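Local coordinates for protein DNA-binding response regulator, merR family (Colwellia psychrerythraea, PDB 3CNB) that probably binds DNA as a MerR-type response regulator, this piece being its CheY-like receiver domain, which is probably controlled by phosphorylation, at residues C73-I76 with K77-A81. Sequence-based numbering, arbitrary orientation.
Sequences CHRI and KSTPA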
loop_
_atom_site.group_PDB
_atom_site.type_symbol
_atom_site.label_atom_id
_atom_site.label_comp_id
_atom_site.label_asym_id
_atom_site.label_seq_id
_atom_site.Cartn_x
_atom_site.Cartn_y
_atom_site.Cartn_z
ATOM N N CYS A 73 0.734 9.023 -3.093
ATOM C CA CYS A 73 -0.502 8.855 -2.305
ATOM C C CYS A 73 -1.525 9.945 -2.608
ATOM O O CYS A 73 -2.704 9.666 -2.825
ATOM C CB CYS A 73 -0.193 8.866 -0.810
ATOM S SG CYS A 73 -1.652 8.575 0.242
ATOM N N HIS A 74 -1.065 11.189 -2.626
ATOM C CA HIS A 74 -1.910 12.311 -2.993
ATOM C C HIS A 74 -2.503 12.141 -4.389
ATOM O O HIS A 74 -3.718 12.297 -4.564
ATOM C CB HIS A 74 -1.106 13.607 -2.908
ATOM C CG HIS A 74 -1.903 14.833 -3.214
ATOM N ND1 HIS A 74 -3.150 15.062 -2.676
ATOM C CD2 HIS A 74 -1.617 15.908 -3.982
ATOM C CE1 HIS A 74 -3.604 16.223 -3.110
ATOM N NE2 HIS A 74 -2.689 16.760 -3.896
ATOM N N ARG A 75 -1.668 11.788 -5.371
ATOM C CA ARG A 75 -2.157 11.505 -6.748
ATOM C C ARG A 75 -3.189 10.386 -6.808
ATOM O O ARG A 75 -4.141 10.489 -7.569
ATOM C CB ARG A 75 -0.999 11.195 -7.728
ATOM C CG ARG A 75 -1.424 10.832 -9.176
ATOM C CD ARG A 75 -1.441 9.304 -9.413
ATOM N NE ARG A 75 -1.945 8.941 -10.743
ATOM C CZ ARG A 75 -3.202 8.608 -11.027
ATOM N NH1 ARG A 75 -4.120 8.562 -10.073
ATOM N NH2 ARG A 75 -3.543 8.307 -12.272
ATOM N N ILE A 76 -2.986 9.305 -6.049
ATOM C CA ILE A 76 -3.959 8.196 -6.030
ATOM C C ILE A 76 -5.309 8.666 -5.477
ATOM O O ILE A 76 -6.351 8.457 -6.095
ATOM C CB ILE A 76 -3.471 6.951 -5.224
ATOM C CG1 ILE A 76 -2.328 6.249 -5.965
ATOM C CG2 ILE A 76 -4.664 5.943 -4.977
ATOM C CD1 ILE A 76 -1.417 5.388 -5.095
ATOM N N LYS A 77 -5.270 9.322 -4.322
ATOM C CA LYS A 77 -6.501 9.644 -3.589
ATOM C C LYS A 77 -7.249 10.885 -4.095
ATOM O O LYS A 77 -8.394 11.112 -3.704
ATOM C CB LYS A 77 -6.207 9.746 -2.074
ATOM C CG LYS A 77 -5.738 8.417 -1.450
ATOM C CD LYS A 77 -6.823 7.342 -1.530
ATOM C CE LYS A 77 -8.050 7.648 -0.648
ATOM N NZ LYS A 77 -8.958 6.462 -0.660
ATOM N N SER A 78 -6.624 11.685 -4.959
ATOM C CA SER A 78 -7.271 12.903 -5.470
ATOM C C SER A 78 -7.708 12.820 -6.938
ATOM O O SER A 78 -8.210 13.804 -7.489
ATOM C CB SER A 78 -6.377 14.126 -5.294
ATOM O OG SER A 78 -5.153 13.956 -5.996
ATOM N N THR A 79 -7.523 11.662 -7.563
ATOM C CA THR A 79 -7.883 11.461 -8.968
ATOM C C THR A 79 -9.082 10.543 -8.992
ATOM O O THR A 79 -9.043 9.477 -8.373
ATOM C CB THR A 79 -6.703 10.839 -9.763
ATOM O OG1 THR A 79 -5.556 11.689 -9.654
ATOM C CG2 THR A 79 -7.021 10.627 -11.252
ATOM N N PRO A 80 -10.164 10.964 -9.685
ATOM C CA PRO A 80 -11.420 10.233 -9.745
ATOM C C PRO A 80 -11.285 8.739 -9.957
ATOM O O PRO A 80 -11.933 7.965 -9.244
ATOM C CB PRO A 80 -12.143 10.883 -10.928
ATOM C CG PRO A 80 -11.683 12.309 -10.862
ATOM C CD PRO A 80 -10.253 12.251 -10.419
ATOM N N ALA A 81 -10.440 8.336 -10.904
ATOM C CA ALA A 81 -10.353 6.930 -11.282
ATOM C C ALA A 81 -9.803 6.064 -10.157
ATOM O O ALA A 81 -10.130 4.874 -10.053
ATOM C CB ALA A 81 -9.517 6.762 -12.551
#
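Lys77 N donates to Cys73 O at 3.0 Å, an i to i+4 helix bond near the end of helix 69-77. Lys77 CB and CG both lie 3.6 Å from that same Cys73 O, packed against the turn. Beyond them the side chain bends at chi2 and chi3, and the ammonium reaches outside the turn to the carbonyls of Ala83 and Ile85. Buried Ile76 turns its side chain away from the turn, against Ile85 and Val87. One residue on from Lys77, Ser78 takes over the next carbonyl: its OG bonds to His74 O at 2.6 Å, from above the carbonyl plane, while Ser78 N makes only a weak bond to the same oxygen. That hydroxyl also sits over one face of the His74 ring, toward its rim. In the alternating beta-alpha architecture of a receiver domain, this is where the helix that follows strand 57-61 in the chain gives way to the loop leading into strand 86-91. Thr79 OG1 donates to Arg75 O at 2.8 Å, in the carbonyl plane. Arg75 bends at chi2 (-99°), bringing NH1 to 3.5 Å from Thr79 CB, with the guanidinium oblique to it. Thr82 OG1 hydrogen-bonds to both Ile76 O and Thr79 O.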